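Local coordinates for glutathione peroxidase (Hypocrea jecorina, PDB 6VPD), which probably reduces hydroperoxides to the corresponding alcohols at the expense of thioredoxin, as a glutathione peroxidase-like thioredoxin peroxidase, at residues K140-L145 with G164-R169; T27-F32 with K50-V55; N125-D130 with E149-N154; N69-Y74 with Q114-P119. One frame throughout, in Å; residues are numbered along the deposited sequence.

Contact 1. Residues K140-L145 with G164-R169; sequences KEKPGL and GKVIGR
Lys142 meets Val166 and Arg169 in a surface contact where the chain leaving helix 133-141 runs along the outer strand 166-170. The touching parts, 141-144 and 166-169, point almost the same way, 5° apart, but what joins them is side chains and a single hydrogen bond rather than paired backbones. Near the end of the helix the contact is apolar: Val166 sets its two methyls against neighbouring residues, CG1 at 3.5 Å from Lys142 CB and CG2 at 4.0 Å from Glu141 CB. Further along, the aliphatic part of Lys142 lies alongside that of Arg169, the two chains heading opposite ways, with Lys142 CG 3.8 Å from Arg169 CB. Arg169 is stretched out from CG to NE, CG lying anti to the backbone N (chi1 175°), and this length brings its head to the loop. There Arg169 NH1 donates to Lys142 O at 3.0 Å in a nearly straight bond (163°), the oxygen lying in the guanidinium plane and the donor in the carbonyl plane. Gly144 CA sits over one face of the Arg169 guanidinium, 3.7 Å above its plane and toward the rim. NE forms a salt bridge with Glu156, and NH2 donates to Glu149 O, which together fix how the head is turned. With an alanine in place of this arginine, Lys142 O would probably lose its donor and Glu156 its charged mate, leaving the loop less firmly tied to the strand. Two residues of the outer strand, Ile167 and Gly168, stand against the single Leu159, which makes a classic beta bulge in the antiparallel pairing of 157-160 with 166-170, here at the edge of a thioredoxin-fold sheet packed against helix 133-141.

Contact 2. Residues T27-F32 with K50-V55; sequences TSFFDF and KVVLVV
Phe29 and Val52 have the nearest CA atoms of the two segments, and even these stand 9.3 Å apart, so a short 3-10 turn at 29-31 and the opening part of strand 51-58 meet through side chains. Strand alternation turns Val52 and Val54 toward the turn and Leu53 away. The Phe29 ring reaches across with CG anti to the backbone N (chi1 171°) and presents its far end to both valines: CE1 is 3.6 Å from Val54 CG2, while CE2 is 4.0 Å from Val52 CG1. Phe30 swings its ring to the other branch of Val52, with CE1 4.0 Å from CG2, and its CZ lies 3.5 Å from Lys50 O, which sits at the ring edge near its plane. The two phenyl groups also touch each other, Phe29 CD2 lying 3.8 Å above one face of Phe30, toward the rim. Within the turn, Ser28 N donates to Asp31 OD2 at 3.1 Å and Asp31 N returns a bond to Ser28 O, bonds that close the turn; both rings leave it toward the strand. Cutting Phe29 back to an alanine is likely to open a gap beside Val52 and Val54 and leave those methyls poorly packed. Around this core, Leu134 and Trp137 of helix 133-141 pack on Phe29, Ile160 of strand 157-160 touches Phe29 and Val52, and Val86 and Leu88 of strand 85-92 adjoin Val52.

Contact 3. Residues N125-D130 with E149-N154; sequences NVNGDD and ERVKWN
Asn127 carries the contact by turning its amide onto the backbone of Val151. Asn127 ND2 donates to Val151 O at 2.9 Å, in the carbonyl plane and on a lone pair, with the oxygen close to the plane of the amide. Asn127 OD1 takes a longer, weak bond from Val151 N at 3.4 Å. One side chain thus answers both the C=O and the N-H of a single residue, much as a neighbouring strand would. The Arg150 chain runs alongside the asparagine, head the other way, its CD 3.2 Å from Asn127 OD1. The amide and guanidinium planes are 24° apart, and one face of the arginine head comes under Gly128 N, 3.5 Å from the plane. On the buried side Val126 CG2 meets Val151 CB at 3.9 Å, the two valines crossing at about a right angle. In the next shell, Gln94 NE2 donates to Asn127 O, and Lys139 NZ donates to Val126 O, with a weak bond to Asn127 OD1; these bonds tie the loop to helix 133-141 and to Gln94. Gly128 follows at positive phi, a conformation suited to glycine. The bond from ND2 to Val151 O favours this orientation of the amide, with the NH2 toward a carbonyl and the oxygen turned to the Val151 N-H.

Contact 4. Residues N69-Y74 with Q114-P119; sequences NLESVY and QKVTFP
The Tyr74 ring takes Phe118 CB over the centre of one face, 3.9 Å from its centroid, a CH-pi contact almost on the ring normal. Beyond CB, the Phe118 ring turns its own edge to that tyrosine face in a T-shaped pair, centroids 5.9 Å apart and planes at 85°. One face of Phe118 receives Val116 CG2, 3.7 Å above its centre, so two residues of the same loop are folded against one another. Glu71 N is at the edge of the Phe118 ring, and Leu70 CB comes within 4.2 Å of Phe118 CE2. These rings fill the seam between helix 64-80 and the loop leading from strand 85-92 toward helix 133-141. In the thioredoxin fold this helix follows the strand that ends near the redox-active cysteine; here that residue is Cys61, the predicted active site, and the side chain of Lys115 stands about 10 Å from it. The polar link is made by Glu71. Its chain leaves with CG anti to the backbone N (chi1 -175°) and bends at the next bond, bringing the carboxylate across to the loop, where Glu71 OE2 accepts from Thr117 N at 2.7 Å with a fairly straight angle of 161°. Glu71 OE2 also lies 3.4 Å from Phe118 CD2, so the ring rim borders the carboxylate. Val87 of strand 85-92 touches both Tyr74 and Phe118 beneath the seam.

How the contacts relate
From the N terminus, contact 2 comes first, closing a loop that holds the hairpin 33-35/41-43 and setting the N-terminal turn on strand 51-58. Contact 4 follows, spanning strand 85-92 and returning the chain to helix 64-80; Leu53 CD2 and Leu70 CD2 touch where strand 51-58 and this helix pack. Contacts 1 and 3 cross: 125-130 pairs with 149-154 around helix 133-141, while 140-145 departs from the end of that helix to meet 164-169. The Lys140-Glu149 salt bridge joins these two. Contact 1 also meets contact 2, Gly164 O lying 2.9 Å from Phe29 N, a probable hydrogen bond. Contacts 1 and 4 lie on opposite sides of the chain's centre, about 22 Å apart between centres.

Contact 1. Residues K140-L145 with G164-R169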
loop_
_atom_site.group_PDB
_atom_site.type_symbol
_atom_site.label_atom_id
_atom_site.label_comp_id
_atom_site.label_asym_id
_atom_site.label_seq_id
_atom_site.Cartn_x
_atom_site.Cartn_y
_atom_site.Cartn_z
ATOM N N LYS A 140 -12.543 6.366 -12.701
ATOM C CA LYS A 140 -13.997 6.218 -12.764
ATOM C C LYS A 140 -14.397 4.819 -13.196
ATOM O O LYS A 140 -15.330 4.231 -12.638
ATOM C CB LYS A 140 -14.606 7.224 -13.750
ATOM C CG LYS A 140 -14.536 8.681 -13.320
ATOM C CD LYS A 140 -15.451 8.948 -12.141
ATOM C CE LYS A 140 -15.324 10.374 -11.651
ATOM N NZ LYS A 140 -16.031 10.569 -10.357
ATOM N N GLU A 141 -13.724 4.278 -14.218
ATOM C CA GLU A 141 -14.130 2.992 -14.787
ATOM C C GLU A 141 -13.924 1.834 -13.822
ATOM O O GLU A 141 -14.627 0.823 -13.911
ATOM C CB GLU A 141 -13.373 2.732 -16.081
ATOM C CG GLU A 141 -13.906 3.579 -17.221
ATOM C CD GLU A 141 -15.392 3.319 -17.498
ATOM O OE1 GLU A 141 -16.185 4.290 -17.514
ATOM O OE2 GLU A 141 -15.768 2.133 -17.688
ATOM N N LYS A 142 -12.967 1.941 -12.909
ATOM C CA LYS A 142 -12.702 0.876 -11.951
ATOM C C LYS A 142 -12.265 1.527 -10.647
ATOM O O LYS A 142 -11.071 1.742 -10.406
ATOM C CB LYS A 142 -11.652 -0.097 -12.474
ATOM C CG LYS A 142 -11.623 -1.418 -11.717
ATOM C CD LYS A 142 -12.607 -2.424 -12.251
ATOM C CE LYS A 142 -12.630 -3.635 -11.340
ATOM N NZ LYS A 142 -13.868 -4.472 -11.513
ATOM N N PRO A 143 -13.226 1.900 -9.802
ATOM C CA PRO A 143 -12.881 2.498 -8.515
ATOM C C PRO A 143 -12.099 1.545 -7.636
ATOM O O PRO A 143 -12.276 0.326 -7.681
ATOM C CB PRO A 143 -14.244 2.814 -7.918
ATOM C CG PRO A 143 -15.072 3.061 -9.134
ATOM C CD PRO A 143 -14.657 2.039 -10.091
ATOM N N GLY A 144 -11.214 2.124 -6.831
ATOM C CA GLY A 144 -10.471 1.365 -5.856
ATOM C C GLY A 144 -11.331 0.869 -4.718
ATOM O O GLY A 144 -12.561 0.798 -4.810
ATOM N N LEU A 145 -10.687 0.514 -3.621
ATOM C CA LEU A 145 -11.399 -0.160 -2.547
ATOM C C LEU A 145 -12.407 0.780 -1.885
ATOM O O LEU A 145 -12.099 1.948 -1.602
ATOM C CB LEU A 145 -10.387 -0.696 -1.542
ATOM C CG LEU A 145 -10.908 -1.362 -0.280
ATOM C CD1 LEU A 145 -11.132 -2.873 -0.484
ATOM C CD2 LEU A 145 -9.921 -1.081 0.839
ATOM N N GLY A 164 -10.671 -3.134 -24.582
ATOM C CA GLY A 164 -10.399 -1.807 -24.070
ATOM C C GLY A 164 -11.168 -1.383 -22.832
ATOM O O GLY A 164 -11.123 -0.200 -22.478
ATOM N N LYS A 165 -11.878 -2.288 -22.172
ATOM C CA LYS A 165 -12.513 -1.985 -20.901
ATOM C C LYS A 165 -11.564 -2.356 -19.766
ATOM O O LYS A 165 -10.779 -3.302 -19.870
ATOM C CB LYS A 165 -13.825 -2.761 -20.731
ATOM C CG LYS A 165 -14.699 -2.839 -21.968
ATOM C CD LYS A 165 -15.658 -1.654 -22.116
ATOM C CE LYS A 165 -16.765 -1.983 -23.155
ATOM N NZ LYS A 165 -16.444 -1.499 -24.532
ATOM N N VAL A 166 -11.641 -1.606 -18.669
ATOM C CA VAL A 166 -10.842 -1.940 -17.497
ATOM C C VAL A 166 -11.424 -3.184 -16.850
ATOM O O VAL A 166 -12.581 -3.188 -16.422
ATOM C CB VAL A 166 -10.791 -0.768 -16.512
ATOM C CG1 VAL A 166 -9.909 -1.120 -15.315
ATOM C CG2 VAL A 166 -10.273 0.455 -17.226
ATOM N N ILE A 167 -10.629 -4.251 -16.783
ATOM C CA ILE A 167 -11.089 -5.500 -16.191
ATOM C C ILE A 167 -10.510 -5.749 -14.812
ATOM O O ILE A 167 -10.915 -6.710 -14.164
ATOM C CB ILE A 167 -10.810 -6.705 -17.114
ATOM C CG1 ILE A 167 -9.321 -6.951 -17.271
ATOM C CG2 ILE A 167 -11.432 -6.503 -18.505
ATOM C CD1 ILE A 167 -9.005 -7.835 -18.480
ATOM N N GLY A 168 -9.591 -4.919 -14.331
ATOM C CA GLY A 168 -8.988 -5.191 -13.035
ATOM C C GLY A 168 -8.204 -4.023 -12.467
ATOM O O GLY A 168 -7.547 -3.299 -13.212
ATOM N N ARG A 169 -8.271 -3.810 -11.158
ATOM C CA ARG A 169 -7.413 -2.845 -10.491
ATOM C C ARG A 169 -6.851 -3.475 -9.228
ATOM O O ARG A 169 -7.601 -4.078 -8.457
ATOM C CB ARG A 169 -8.188 -1.582 -10.153
ATOM C CG ARG A 169 -7.407 -0.567 -9.344
ATOM C CD ARG A 169 -8.232 0.691 -9.177
ATOM N NE ARG A 169 -7.558 1.688 -8.378
ATOM C CZ ARG A 169 -7.975 2.947 -8.263
ATOM N NH1 ARG A 169 -9.074 3.363 -8.907
ATOM N NH2 ARG A 169 -7.283 3.787 -7.491
#

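Contact 2. Residues T27-F32 with K50-V55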
loop_
_atom_site.group_PDB
_atom_site.type_symbol
_atom_site.label_atom_id
_atom_site.label_comp_id
_atom_site.label_asym_id
_atom_site.label_seq_id
_atom_site.Cartn_x
_atom_site.Cartn_y
_atom_site.Cartn_z
ATOM N N THR A 27 -16.462 4.808 -24.083
ATOM C CA THR A 27 -15.062 5.033 -24.370
ATOM C C THR A 27 -14.292 3.732 -24.183
ATOM O O THR A 27 -14.671 2.854 -23.396
ATOM C CB THR A 27 -14.495 6.121 -23.462
ATOM O OG1 THR A 27 -15.502 7.101 -23.209
ATOM C CG2 THR A 27 -13.313 6.808 -24.125
ATOM N N SER A 28 -13.220 3.599 -24.945
ATOM C CA SER A 28 -12.317 2.481 -24.832
ATOM C C SER A 28 -10.930 3.024 -24.549
ATOM O O SER A 28 -10.577 4.126 -24.984
ATOM C CB SER A 28 -12.282 1.647 -26.094
ATOM O OG SER A 28 -10.977 1.694 -26.646
ATOM N N PHE A 29 -10.155 2.230 -23.818
ATOM C CA PHE A 29 -8.791 2.606 -23.489
ATOM C C PHE A 29 -8.020 2.991 -24.736
ATOM O O PHE A 29 -7.236 3.941 -24.723
ATOM C CB PHE A 29 -8.124 1.435 -22.751
ATOM C CG PHE A 29 -6.658 1.588 -22.536
ATOM C CD1 PHE A 29 -6.167 2.307 -21.452
ATOM C CD2 PHE A 29 -5.764 0.968 -23.380
ATOM C CE1 PHE A 29 -4.795 2.424 -21.228
ATOM C CE2 PHE A 29 -4.404 1.085 -23.169
ATOM C CZ PHE A 29 -3.918 1.809 -22.084
ATOM N N PHE A 30 -8.255 2.296 -25.836
ATOM C CA PHE A 30 -7.483 2.609 -27.036
ATOM C C PHE A 30 -7.917 3.918 -27.720
ATOM O O PHE A 30 -7.308 4.289 -28.735
ATOM C CB PHE A 30 -7.554 1.424 -28.005
ATOM C CG PHE A 30 -7.214 0.084 -27.362
ATOM C CD1 PHE A 30 -5.904 -0.235 -27.020
ATOM C CD2 PHE A 30 -8.211 -0.853 -27.107
ATOM C CE1 PHE A 30 -5.600 -1.467 -26.435
ATOM C CE2 PHE A 30 -7.912 -2.078 -26.526
ATOM C CZ PHE A 30 -6.604 -2.383 -26.194
ATOM N N ASP A 31 -8.920 4.633 -27.186
ATOM C CA ASP A 31 -9.235 5.984 -27.648
ATOM C C ASP A 31 -8.208 7.024 -27.188
ATOM O O ASP A 31 -8.217 8.152 -27.695
ATOM C CB ASP A 31 -10.632 6.426 -27.158
ATOM C CG ASP A 31 -11.784 5.615 -27.784
ATOM O OD1 ASP A 31 -11.530 4.921 -28.788
ATOM O OD2 ASP A 31 -12.937 5.673 -27.277
ATOM N N PHE A 32 -7.337 6.693 -26.241
ATOM C CA PHE A 32 -6.564 7.738 -25.585
ATOM C C PHE A 32 -5.198 7.896 -26.238
ATOM O O PHE A 32 -4.692 6.993 -26.905
ATOM C CB PHE A 32 -6.395 7.436 -24.103
ATOM C CG PHE A 32 -7.605 7.745 -23.270
ATOM C CD1 PHE A 32 -8.587 6.792 -23.076
ATOM C CD2 PHE A 32 -7.745 8.993 -22.652
ATOM C CE1 PHE A 32 -9.703 7.084 -22.305
ATOM C CE2 PHE A 32 -8.846 9.284 -21.876
ATOM C CZ PHE A 32 -9.825 8.329 -21.701
ATOM N N LYS A 50 -5.103 -5.846 -27.882
ATOM C CA LYS A 50 -4.121 -6.485 -27.022
ATOM C C LYS A 50 -4.519 -6.303 -25.565
ATOM O O LYS A 50 -5.395 -5.502 -25.225
ATOM C CB LYS A 50 -2.719 -5.909 -27.249
ATOM C CG LYS A 50 -2.356 -5.653 -28.699
ATOM C CD LYS A 50 -2.084 -6.944 -29.443
ATOM C CE LYS A 50 -1.294 -6.688 -30.719
ATOM N NZ LYS A 50 0.040 -6.144 -30.392
ATOM N N VAL A 51 -3.856 -7.063 -24.696
ATOM C CA VAL A 51 -4.063 -6.979 -23.256
ATOM C C VAL A 51 -2.980 -6.068 -22.704
ATOM O O VAL A 51 -1.792 -6.291 -22.960
ATOM C CB VAL A 51 -4.023 -8.375 -22.605
ATOM C CG1 VAL A 51 -4.143 -8.288 -21.091
ATOM C CG2 VAL A 51 -5.132 -9.247 -23.179
ATOM N N VAL A 52 -3.389 -5.027 -21.980
ATOM C CA VAL A 52 -2.502 -3.964 -21.517
ATOM C C VAL A 52 -2.580 -3.872 -19.993
ATOM O O VAL A 52 -3.674 -3.864 -19.412
ATOM C CB VAL A 52 -2.861 -2.600 -22.147
ATOM C CG1 VAL A 52 -1.813 -1.557 -21.763
ATOM C CG2 VAL A 52 -3.006 -2.700 -23.658
ATOM N N LEU A 53 -1.420 -3.788 -19.350
ATOM C CA LEU A 53 -1.341 -3.581 -17.916
ATOM C C LEU A 53 -0.738 -2.204 -17.687
ATOM O O LEU A 53 0.405 -1.951 -18.081
ATOM C CB LEU A 53 -0.514 -4.674 -17.241
ATOM C CG LEU A 53 -0.529 -4.473 -15.719
ATOM C CD1 LEU A 53 -1.847 -4.958 -15.080
ATOM C CD2 LEU A 53 0.671 -5.073 -15.049
ATOM N N VAL A 54 -1.511 -1.313 -17.070
ATOM C CA VAL A 54 -1.129 0.079 -16.888
ATOM C C VAL A 54 -0.681 0.206 -15.450
ATOM O O VAL A 54 -1.375 -0.258 -14.541
ATOM C CB VAL A 54 -2.299 1.036 -17.193
ATOM C CG1 VAL A 54 -1.935 2.456 -16.828
ATOM C CG2 VAL A 54 -2.719 0.962 -18.661
ATOM N N VAL A 55 0.498 0.772 -15.240
ATOM C CA VAL A 55 1.051 0.895 -13.901
ATOM C C VAL A 55 1.724 2.265 -13.790
ATOM O O VAL A 55 2.407 2.704 -14.722
ATOM C CB VAL A 55 2.011 -0.271 -13.587
ATOM C CG1 VAL A 55 3.226 -0.211 -14.460
ATOM C CG2 VAL A 55 2.422 -0.267 -12.122
#

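Contact 3. Residues N125-D130 with E149-N154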
loop_
_atom_site.group_PDB
_atom_site.type_symbol
_atom_site.label_atom_id
_atom_site.label_comp_id
_atom_site.label_asym_id
_atom_site.label_seq_id
_atom_site.Cartn_x
_atom_site.Cartn_y
_atom_site.Cartn_z
ATOM N N ASN A 125 0.513 13.111 -14.078
ATOM C CA ASN A 125 -0.176 13.113 -12.805
ATOM C C ASN A 125 -1.327 12.128 -12.870
ATOM O O ASN A 125 -2.103 12.140 -13.830
ATOM C CB ASN A 125 -0.670 14.516 -12.471
ATOM C CG ASN A 125 0.455 15.417 -12.053
ATOM O OD1 ASN A 125 0.845 15.428 -10.890
ATOM N ND2 ASN A 125 1.025 16.139 -13.009
ATOM N N VAL A 126 -1.415 11.254 -11.864
ATOM C CA VAL A 126 -2.538 10.329 -11.795
ATOM C C VAL A 126 -3.683 10.858 -10.953
ATOM O O VAL A 126 -4.772 10.274 -10.989
ATOM C CB VAL A 126 -2.123 8.943 -11.251
ATOM C CG1 VAL A 126 -1.029 8.337 -12.123
ATOM C CG2 VAL A 126 -1.692 9.016 -9.787
ATOM N N ASN A 127 -3.485 11.950 -10.212
ATOM C CA ASN A 127 -4.475 12.435 -9.257
ATOM C C ASN A 127 -4.614 13.943 -9.355
ATOM O O ASN A 127 -3.727 14.639 -9.844
ATOM C CB ASN A 127 -4.103 12.057 -7.830
ATOM C CG ASN A 127 -4.364 10.614 -7.548
ATOM O OD1 ASN A 127 -5.281 10.034 -8.126
ATOM N ND2 ASN A 127 -3.563 10.009 -6.675
ATOM N N GLY A 128 -5.750 14.438 -8.890
ATOM C CA GLY A 128 -6.040 15.849 -8.977
ATOM C C GLY A 128 -6.758 16.211 -10.255
ATOM O O GLY A 128 -6.990 15.387 -11.150
ATOM N N ASP A 129 -7.130 17.494 -10.328
ATOM C CA ASP A 129 -7.788 18.031 -11.511
ATOM C C ASP A 129 -6.816 18.139 -12.671
ATOM O O ASP A 129 -7.242 18.280 -13.828
ATOM C CB ASP A 129 -8.401 19.401 -11.199
ATOM C CG ASP A 129 -9.544 19.326 -10.183
ATOM O OD1 ASP A 129 -10.457 18.480 -10.353
ATOM O OD2 ASP A 129 -9.524 20.119 -9.213
ATOM N N ASP A 130 -5.527 18.067 -12.362
ATOM C CA ASP A 130 -4.429 18.015 -13.302
ATOM C C ASP A 130 -4.113 16.602 -13.783
ATOM O O ASP A 130 -3.156 16.426 -14.547
ATOM C CB ASP A 130 -3.187 18.586 -12.629
ATOM C CG ASP A 130 -2.835 17.822 -11.355
ATOM O OD1 ASP A 130 -3.733 17.639 -10.500
ATOM O OD2 ASP A 130 -1.678 17.357 -11.228
ATOM N N GLU A 149 -11.631 6.459 -5.483
ATOM C CA GLU A 149 -11.206 6.566 -6.866
ATOM C C GLU A 149 -9.724 6.934 -7.003
ATOM O O GLU A 149 -9.057 6.448 -7.927
ATOM C CB GLU A 149 -12.121 7.576 -7.565
ATOM C CG GLU A 149 -11.860 7.734 -9.022
ATOM C CD GLU A 149 -12.880 8.612 -9.726
ATOM O OE1 GLU A 149 -14.078 8.552 -9.340
ATOM O OE2 GLU A 149 -12.473 9.359 -10.657
ATOM N N ARG A 150 -9.179 7.727 -6.073
ATOM C CA ARG A 150 -7.758 8.080 -6.075
ATOM C C ARG A 150 -6.842 6.858 -6.077
ATOM O O ARG A 150 -7.108 5.845 -5.418
ATOM C CB ARG A 150 -7.414 8.952 -4.858
ATOM C CG ARG A 150 -7.984 10.389 -4.879
ATOM C CD ARG A 150 -7.158 11.257 -5.831
ATOM N NE ARG A 150 -7.822 12.467 -6.319
ATOM C CZ ARG A 150 -8.700 12.494 -7.315
ATOM N NH1 ARG A 150 -9.016 11.354 -7.937
ATOM N NH2 ARG A 150 -9.218 13.664 -7.689
ATOM N N VAL A 151 -5.740 6.979 -6.825
ATOM C CA VAL A 151 -4.603 6.085 -6.658
ATOM C C VAL A 151 -3.915 6.395 -5.339
ATOM O O VAL A 151 -3.559 7.547 -5.055
ATOM C CB VAL A 151 -3.639 6.224 -7.839
ATOM C CG1 VAL A 151 -2.448 5.308 -7.657
ATOM C CG2 VAL A 151 -4.372 5.914 -9.141
ATOM N N LYS A 152 -3.721 5.367 -4.524
ATOM C CA LYS A 152 -3.209 5.569 -3.173
ATOM C C LYS A 152 -1.696 5.747 -3.163
ATOM O O LYS A 152 -1.181 6.600 -2.437
ATOM C CB LYS A 152 -3.610 4.392 -2.281
ATOM C CG LYS A 152 -5.100 4.072 -2.335
ATOM C CD LYS A 152 -5.381 2.568 -2.152
ATOM C CE LYS A 152 -6.577 2.109 -3.012
ATOM N NZ LYS A 152 -6.809 0.629 -2.954
ATOM N N TRP A 153 -0.972 4.975 -3.971
ATOM C CA TRP A 153 0.478 4.927 -3.869
ATOM C C TRP A 153 1.055 4.624 -5.249
ATOM O O TRP A 153 0.318 4.428 -6.225
ATOM C CB TRP A 153 0.876 3.892 -2.815
ATOM C CG TRP A 153 2.304 3.941 -2.355
ATOM C CD1 TRP A 153 3.223 2.919 -2.400
ATOM C CD2 TRP A 153 2.982 5.061 -1.769
ATOM N NE1 TRP A 153 4.429 3.340 -1.876
ATOM C CE2 TRP A 153 4.310 4.652 -1.489
ATOM C CE3 TRP A 153 2.603 6.374 -1.471
ATOM C CZ2 TRP A 153 5.254 5.512 -0.923
ATOM C CZ3 TRP A 153 3.549 7.234 -0.922
ATOM C CH2 TRP A 153 4.854 6.795 -0.641
ATOM N N ASN A 154 2.387 4.601 -5.338
ATOM C CA ASN A 154 3.007 4.170 -6.581
ATOM C C ASN A 154 2.611 2.725 -6.865
ATOM O O ASN A 154 2.322 1.947 -5.947
ATOM C CB ASN A 154 4.541 4.282 -6.521
ATOM C CG ASN A 154 5.034 5.602 -5.948
ATOM O OD1 ASN A 154 4.922 6.657 -6.574
ATOM N ND2 ASN A 154 5.640 5.535 -4.768
#

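Contact 4. Residues N69-Y74 with Q114-P119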
loop_
_atom_site.group_PDB
_atom_site.type_symbol
_atom_site.label_atom_id
_atom_site.label_comp_id
_atom_site.label_asym_id
_atom_site.label_seq_id
_atom_site.Cartn_x
_atom_site.Cartn_y
_atom_site.Cartn_z
ATOM N N ASN A 69 9.701 -7.478 -10.238
ATOM C CA ASN A 69 8.504 -8.310 -10.342
ATOM C C ASN A 69 7.678 -7.974 -11.582
ATOM O O ASN A 69 7.127 -8.877 -12.230
ATOM C CB ASN A 69 7.655 -8.155 -9.086
ATOM C CG ASN A 69 8.264 -8.848 -7.892
ATOM O OD1 ASN A 69 8.370 -8.273 -6.808
ATOM N ND2 ASN A 69 8.672 -10.095 -8.086
ATOM N N LEU A 70 7.565 -6.686 -11.921
ATOM C CA LEU A 70 6.831 -6.311 -13.126
ATOM C C LEU A 70 7.613 -6.654 -14.384
ATOM O O LEU A 70 7.018 -7.028 -15.402
ATOM C CB LEU A 70 6.454 -4.818 -13.112
ATOM C CG LEU A 70 5.249 -4.496 -12.211
ATOM C CD1 LEU A 70 5.435 -3.246 -11.363
ATOM C CD2 LEU A 70 3.957 -4.433 -13.037
ATOM N N GLU A 71 8.942 -6.542 -14.349
ATOM C CA GLU A 71 9.730 -7.075 -15.454
ATOM C C GLU A 71 9.579 -8.593 -15.573
ATOM O O GLU A 71 9.562 -9.132 -16.685
ATOM C CB GLU A 71 11.191 -6.685 -15.277
ATOM C CG GLU A 71 12.084 -7.073 -16.426
ATOM C CD GLU A 71 11.704 -6.401 -17.729
ATOM O OE1 GLU A 71 12.088 -6.915 -18.803
ATOM O OE2 GLU A 71 11.033 -5.347 -17.691
ATOM N N SER A 72 9.424 -9.290 -14.445
ATOM C CA SER A 72 9.341 -10.747 -14.454
ATOM C C SER A 72 8.023 -11.240 -15.054
ATOM O O SER A 72 8.017 -12.137 -15.901
ATOM C CB SER A 72 9.539 -11.273 -13.032
ATOM O OG SER A 72 9.196 -12.642 -12.936
ATOM N N VAL A 73 6.892 -10.674 -14.626
ATOM C CA VAL A 73 5.604 -11.044 -15.216
ATOM C C VAL A 73 5.575 -10.718 -16.708
ATOM O O VAL A 73 4.944 -11.428 -17.495
ATOM C CB VAL A 73 4.455 -10.344 -14.455
ATOM C CG1 VAL A 73 3.096 -10.739 -15.031
ATOM C CG2 VAL A 73 4.511 -10.693 -12.987
ATOM N N TYR A 74 6.279 -9.669 -17.123
ATOM C CA TYR A 74 6.285 -9.266 -18.530
ATOM C C TYR A 74 7.136 -10.189 -19.386
ATOM O O TYR A 74 6.802 -10.438 -20.547
ATOM C CB TYR A 74 6.806 -7.842 -18.664
ATOM C CG TYR A 74 6.921 -7.349 -20.082
ATOM C CD1 TYR A 74 5.788 -7.178 -20.876
ATOM C CD2 TYR A 74 8.159 -7.010 -20.617
ATOM C CE1 TYR A 74 5.891 -6.700 -22.162
ATOM C CE2 TYR A 74 8.272 -6.527 -21.901
ATOM C CZ TYR A 74 7.141 -6.373 -22.671
ATOM O OH TYR A 74 7.265 -5.896 -23.954
ATOM N N GLN A 114 16.869 -2.932 -11.157
ATOM C CA GLN A 114 15.682 -2.130 -11.435
ATOM C C GLN A 114 15.662 -1.642 -12.888
ATOM O O GLN A 114 15.223 -0.525 -13.176
ATOM C CB GLN A 114 15.594 -0.937 -10.473
ATOM N N LYS A 115 16.138 -2.477 -13.805
ATOM C CA LYS A 115 16.006 -2.195 -15.225
ATOM C C LYS A 115 14.815 -2.973 -15.764
ATOM O O LYS A 115 14.566 -4.111 -15.352
ATOM C CB LYS A 115 17.278 -2.557 -15.997
ATOM C CG LYS A 115 17.429 -1.775 -17.290
ATOM C CD LYS A 115 17.008 -0.318 -17.084
ATOM C CE LYS A 115 17.251 0.522 -18.333
ATOM N NZ LYS A 115 16.347 1.707 -18.397
ATOM N N VAL A 116 14.054 -2.336 -16.654
ATOM C CA VAL A 116 12.863 -2.937 -17.230
ATOM C C VAL A 116 12.963 -2.837 -18.744
ATOM O O VAL A 116 13.715 -2.028 -19.285
ATOM C CB VAL A 116 11.560 -2.277 -16.725
ATOM C CG1 VAL A 116 11.646 -2.001 -15.234
ATOM C CG2 VAL A 116 11.258 -1.013 -17.508
ATOM N N THR A 117 12.191 -3.679 -19.431
ATOM C CA THR A 117 12.164 -3.671 -20.890
ATOM C C THR A 117 10.845 -3.195 -21.490
ATOM O O THR A 117 10.832 -2.823 -22.665
ATOM C CB THR A 117 12.482 -5.070 -21.443
ATOM O OG1 THR A 117 11.716 -6.052 -20.735
ATOM C CG2 THR A 117 13.961 -5.384 -21.286
ATOM N N PHE A 118 9.747 -3.190 -20.724
ATOM C CA PHE A 118 8.473 -2.717 -21.245
ATOM C C PHE A 118 8.511 -1.208 -21.428
ATOM O O PHE A 118 9.321 -0.518 -20.800
ATOM C CB PHE A 118 7.317 -3.103 -20.319
ATOM C CG PHE A 118 7.552 -2.795 -18.868
ATOM C CD1 PHE A 118 7.288 -1.532 -18.359
ATOM C CD2 PHE A 118 7.999 -3.791 -17.998
ATOM C CE1 PHE A 118 7.490 -1.251 -17.012
ATOM C CE2 PHE A 118 8.205 -3.526 -16.654
ATOM C CZ PHE A 118 7.951 -2.249 -16.157
ATOM N N PRO A 119 7.657 -0.674 -22.301
ATOM C CA PRO A 119 7.648 0.778 -22.528
ATOM C C PRO A 119 7.353 1.544 -21.243
ATOM O O PRO A 119 6.379 1.263 -20.535
ATOM C CB PRO A 119 6.538 0.976 -23.570
ATOM C CG PRO A 119 6.393 -0.380 -24.245
ATOM C CD PRO A 119 6.727 -1.396 -23.191
#